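Local coordinates for phosphomethylpyrimidine kinase (Pyrococcus furiosus, PDB 2PB9), which probably makes thiamine phosphate through its ThiN domain, the C-terminal part crystallised here, while the kinase domain of the whole protein probably phosphorylates hydroxymethylpyrimidine and its phosphate, at residues 17-20 with 21-24; 26-30 with 31-35. One frame throughout, in Å; residues are numbered along the deposited sequence.

Interaction 1 (17-20 with 21-24); sequences REFE and SINP
The ring of P24 lies over one face of the F19 phenyl, its CD 4.1 Å above the ring plane and over its centre. P24 CG makes the CH-pi contact, 28° off the ring normal, although F19 CZ and P24 CG are modelled closer than carbons can sit, so the detail is doubtful. The phenyl reaches forward along the chain because its CG is anti to the backbone N and lies beside the carbonyl carbon (chi1 174°). I22 adds a looser apolar touch, its CD1 coming obliquely to within 4.3 Å of F19 CD1.

Behind this pairing is the last turn of the helix. S21 N bonds to R17 O at 3.0 Å, an ordinary i to i+4 link. E18 O is gripped twice: I22 N donates at 3.0 Å almost in line with the carbonyl bond, and S21 OG donates at 2.8 Å. That hydroxyl can turn back on the preceding turn because chi1 of 79° sets OG between S21 N and the carbonyl carbon. The spacing then tightens to i+3, with N23 N 2.8 Å from E20 O and well above the carbonyl plane. N23 takes positive phi, leaving the helical path, and P24 follows with no N-H to extend the bonding.

The contact is thus the C-terminal end of helix 5-21. E18 forms a salt bridge with K184 of helix 176-185; on that helix L180 also meets E18 and I22, and I183 meets F19. E20 OE2 bonds the backbone of A66 in strand 64-66.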
loop_
_atom_site.group_PDB
_atom_site.type_symbol
_atom_site.label_atom_id
_atom_site.label_comp_id
_atom_site.label_asym_id
_atom_site.label_seq_id
_atom_site.Cartn_x
_atom_site.Cartn_y
_atom_site.Cartn_z
ATOM N N ARG A 17 21.932 -5.219 -28.650
ATOM C CA ARG A 17 23.289 -4.713 -28.757
ATOM C C ARG A 17 23.221 -3.199 -28.937
ATOM O O ARG A 17 23.980 -2.455 -28.323
ATOM C CB ARG A 17 24.028 -5.360 -29.934
ATOM C CG ARG A 17 25.530 -5.515 -29.674
ATOM C CD ARG A 17 26.376 -5.807 -30.924
ATOM N NE ARG A 17 26.000 -7.032 -31.636
ATOM C CZ ARG A 17 25.050 -7.103 -32.567
ATOM N NH1 ARG A 17 24.366 -6.011 -32.912
ATOM N NH2 ARG A 17 24.781 -8.263 -33.158
ATOM N N GLU A 18 22.298 -2.736 -29.768
ATOM C CA GLU A 18 22.183 -1.304 -29.963
ATOM C C GLU A 18 21.604 -0.626 -28.715
ATOM O O GLU A 18 21.998 0.480 -28.355
ATOM C CB GLU A 18 21.326 -0.984 -31.193
ATOM C CG GLU A 18 21.207 0.512 -31.441
ATOM C CD GLU A 18 20.554 0.856 -32.769
ATOM O OE1 GLU A 18 19.513 0.254 -33.102
ATOM O OE2 GLU A 18 21.073 1.744 -33.478
ATOM N N PHE A 19 20.653 -1.302 -28.071
ATOM C CA PHE A 19 20.122 -0.727 -26.847
ATOM C C PHE A 19 21.212 -0.398 -25.835
ATOM O O PHE A 19 21.306 0.687 -25.322
ATOM C CB PHE A 19 19.094 -1.662 -26.212
ATOM C CG PHE A 19 18.608 -1.190 -24.876
ATOM C CD1 PHE A 19 17.711 -0.141 -24.785
ATOM C CD2 PHE A 19 19.054 -1.793 -23.714
ATOM C CE1 PHE A 19 17.263 0.299 -23.554
ATOM C CE2 PHE A 19 18.611 -1.357 -22.480
ATOM C CZ PHE A 19 17.715 -0.310 -22.399
ATOM N N GLU A 20 22.092 -1.394 -25.671
ATOM C CA GLU A 20 23.242 -1.245 -24.788
ATOM C C GLU A 20 24.150 -0.104 -25.243
ATOM O O GLU A 20 24.580 0.709 -24.432
ATOM C CB GLU A 20 24.077 -2.527 -24.756
ATOM C CG GLU A 20 23.449 -3.696 -24.061
ATOM C CD GLU A 20 24.359 -4.901 -24.064
ATOM O OE1 GLU A 20 24.796 -5.296 -25.169
ATOM O OE2 GLU A 20 24.640 -5.458 -22.976
ATOM N N SER A 21 24.445 -0.047 -26.537
ATOM C CA SER A 21 25.324 0.992 -27.048
ATOM C C SER A 21 24.827 2.405 -26.738
ATOM O O SER A 21 25.623 3.271 -26.379
ATOM C CB SER A 21 25.554 0.825 -28.559
ATOM O OG SER A 21 24.462 1.305 -29.322
ATOM N N ILE A 22 23.526 2.650 -26.858
ATOM C CA ILE A 22 23.003 3.984 -26.558
ATOM C C ILE A 22 23.067 4.273 -25.061
ATOM O O ILE A 22 22.744 5.370 -24.614
ATOM C CB ILE A 22 21.549 4.169 -27.065
ATOM C CG1 ILE A 22 20.609 3.163 -26.402
ATOM C CG2 ILE A 22 21.510 4.013 -28.582
ATOM C CD1 ILE A 22 19.169 3.296 -26.868
ATOM N N ASN A 23 23.491 3.267 -24.300
ATOM C CA ASN A 23 23.664 3.370 -22.851
ATOM C C ASN A 23 22.536 4.048 -22.076
ATOM O O ASN A 23 22.713 5.138 -21.533
ATOM C CB ASN A 23 24.979 4.092 -22.547
ATOM C CG ASN A 23 25.241 4.224 -21.057
ATOM O OD1 ASN A 23 25.294 3.226 -20.335
ATOM N ND2 ASN A 23 25.403 5.460 -20.588
ATOM N N PRO A 24 21.367 3.395 -21.998
ATOM C CA PRO A 24 20.174 3.884 -21.301
ATOM C C PRO A 24 20.128 3.460 -19.829
ATOM O O PRO A 24 19.308 2.632 -19.434
ATOM C CB PRO A 24 19.056 3.249 -22.101
ATOM C CG PRO A 24 19.628 1.881 -22.362
ATOM C CD PRO A 24 21.058 2.173 -22.763
#

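Interaction 2 (26-30 with 31-35)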
loop_
_atom_site.group_PDB
_atom_site.type_symbol
_atom_site.label_atom_id
_atom_site.label_comp_id
_atom_site.label_asym_id
_atom_site.label_seq_id
_atom_site.Cartn_x
_atom_site.Cartn_y
_atom_site.Cartn_z
ATOM N N ARG A 26 19.491 5.469 -17.026
ATOM C CA ARG A 26 18.383 6.045 -16.275
ATOM C C ARG A 26 17.067 5.323 -16.499
ATOM O O ARG A 26 16.159 5.429 -15.671
ATOM C CB ARG A 26 18.199 7.526 -16.619
ATOM C CG ARG A 26 17.700 7.795 -18.028
ATOM C CD ARG A 26 17.640 9.299 -18.314
ATOM N NE ARG A 26 16.429 9.942 -17.798
ATOM C CZ ARG A 26 15.395 10.302 -18.556
ATOM N NH1 ARG A 26 15.422 10.082 -19.868
ATOM N NH2 ARG A 26 14.334 10.885 -18.005
ATOM N N LEU A 27 16.968 4.587 -17.607
ATOM C CA LEU A 27 15.739 3.872 -17.949
ATOM C C LEU A 27 15.621 2.441 -17.417
ATOM O O LEU A 27 14.571 1.821 -17.538
ATOM C CB LEU A 27 15.558 3.850 -19.473
ATOM C CG LEU A 27 15.432 5.190 -20.211
ATOM C CD1 LEU A 27 15.138 4.951 -21.691
ATOM C CD2 LEU A 27 14.319 6.019 -19.584
ATOM N N ILE A 28 16.686 1.921 -16.826
ATOM C CA ILE A 28 16.684 0.559 -16.315
ATOM C C ILE A 28 16.154 0.443 -14.888
ATOM O O ILE A 28 16.675 1.085 -13.981
ATOM C CB ILE A 28 18.125 -0.029 -16.339
ATOM C CG1 ILE A 28 18.668 -0.030 -17.769
ATOM C CG2 ILE A 28 18.134 -1.445 -15.767
ATOM C CD1 ILE A 28 18.055 -1.056 -18.656
ATOM N N PRO A 29 15.107 -0.373 -14.670
ATOM C CA PRO A 29 14.574 -0.527 -13.311
ATOM C C PRO A 29 15.498 -1.419 -12.470
ATOM O O PRO A 29 16.547 -1.865 -12.950
ATOM C CB PRO A 29 13.207 -1.166 -13.543
ATOM C CG PRO A 29 13.418 -1.983 -14.780
ATOM C CD PRO A 29 14.244 -1.059 -15.653
ATOM N N GLU A 30 15.104 -1.684 -11.226
ATOM C CA GLU A 30 15.903 -2.509 -10.332
ATOM C C GLU A 30 15.799 -3.994 -10.636
ATOM O O GLU A 30 16.759 -4.742 -10.426
ATOM C CB GLU A 30 15.504 -2.259 -8.875
ATOM C CG GLU A 30 16.003 -0.938 -8.332
ATOM C CD GLU A 30 17.521 -0.845 -8.355
ATOM O OE1 GLU A 30 18.154 -1.049 -7.292
ATOM O OE2 GLU A 30 18.082 -0.578 -9.450
ATOM N N VAL A 31 14.640 -4.416 -11.129
ATOM C CA VAL A 31 14.405 -5.816 -11.459
ATOM C C VAL A 31 15.045 -6.179 -12.802
ATOM O O VAL A 31 15.108 -7.355 -13.188
ATOM C CB VAL A 31 12.884 -6.125 -11.491
ATOM C CG1 VAL A 31 12.258 -5.696 -10.186
ATOM C CG2 VAL A 31 12.207 -5.406 -12.652
ATOM N N GLY A 32 15.529 -5.156 -13.502
ATOM C CA GLY A 32 16.173 -5.368 -14.785
ATOM C C GLY A 32 15.252 -5.148 -15.972
ATOM O O GLY A 32 14.026 -5.188 -15.853
ATOM N N THR A 33 15.844 -4.902 -17.130
ATOM C CA THR A 33 15.053 -4.701 -18.323
ATOM C C THR A 33 15.152 -5.917 -19.244
ATOM O O THR A 33 16.238 -6.467 -19.468
ATOM C CB THR A 33 15.496 -3.425 -19.092
ATOM O OG1 THR A 33 15.042 -2.267 -18.382
ATOM C CG2 THR A 33 14.915 -3.410 -20.520
ATOM N N ASN A 34 14.001 -6.345 -19.744
ATOM C CA ASN A 34 13.953 -7.447 -20.672
ATOM C C ASN A 34 13.338 -6.900 -21.961
ATOM O O ASN A 34 12.427 -6.071 -21.933
ATOM C CB ASN A 34 13.128 -8.603 -20.105
ATOM C CG ASN A 34 13.640 -9.959 -20.572
ATOM O OD1 ASN A 34 13.401 -10.973 -19.926
ATOM N ND2 ASN A 34 14.348 -9.979 -21.696
ATOM N N PHE A 35 13.866 -7.356 -23.086
ATOM C CA PHE A 35 13.426 -6.918 -24.399
ATOM C C PHE A 35 12.994 -8.203 -25.106
ATOM O O PHE A 35 13.784 -9.147 -25.236
ATOM C CB PHE A 35 14.622 -6.251 -25.091
ATOM C CG PHE A 35 14.272 -5.430 -26.295
ATOM C CD1 PHE A 35 15.258 -4.672 -26.931
ATOM C CD2 PHE A 35 12.984 -5.433 -26.826
ATOM C CE1 PHE A 35 14.972 -3.930 -28.083
ATOM C CE2 PHE A 35 12.682 -4.697 -27.978
ATOM C CZ PHE A 35 13.682 -3.945 -28.607
#
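I28 and P29 meet T33 across a tight bend, both side chains crossing the threonine at about a right angle. The apolar contacts run from I28 CD1 to T33 CB at 3.5 Å, and from P29 CG to V31 CG2 at 4.2 Å. P29 CD approaches T33 OG1, while P29 CG lies 3.4 Å from G32 O. T33 keeps OG1 beside its own backbone N, anti to the carbonyl carbon (chi1 -74°), on the side where I28 and P29 come in. An alanine in place of P29 would remove CG and CD, which is likely to open a gap beside T33 and G32 and to cost V31 CG2 its touch with the proline ring.

P29 to G32 form a type I beta turn, with E30 and V31 in its two central positions. Its closing bond is weak: G32 N stands 3.5 Å from P29 O. G32 has backbone angles (97°, 159°) at which a CB would press against the V31 carbonyl oxygen.

Polar bonds fasten the bend to its surroundings. T33 OG1 donates to N97 O, and N97 ND2 bonds G32 O, tying the arm after the turn to strand 94-98. K59 NZ bonds I28 O. E30, at the turn, carries its charge outward: OE1 forms a salt bridge with R56 of the second subunit, and V31 of that subunit packs on it.

Overall arrangement
The two contacts follow each other along the chain, and their centres are about 12 Å apart. Interaction 1 ends helix 5-21; interaction 2 folds the connection that leads on to strand 35-38. They meet through F19, whose CZ lies 3.8 Å from I28 CD1, so the phenyl touches P24 in one contact and the isoleucine beside the turn in the other. No other subunit touches interaction 1, whose centre is about 16 Å from that of the chain, whereas interaction 2, with its centre about 10 Å from it, reaches the second subunit through E30 and V31. A phosphate ion, probably from the crystallisation liquor, lies near N34 in interaction 2.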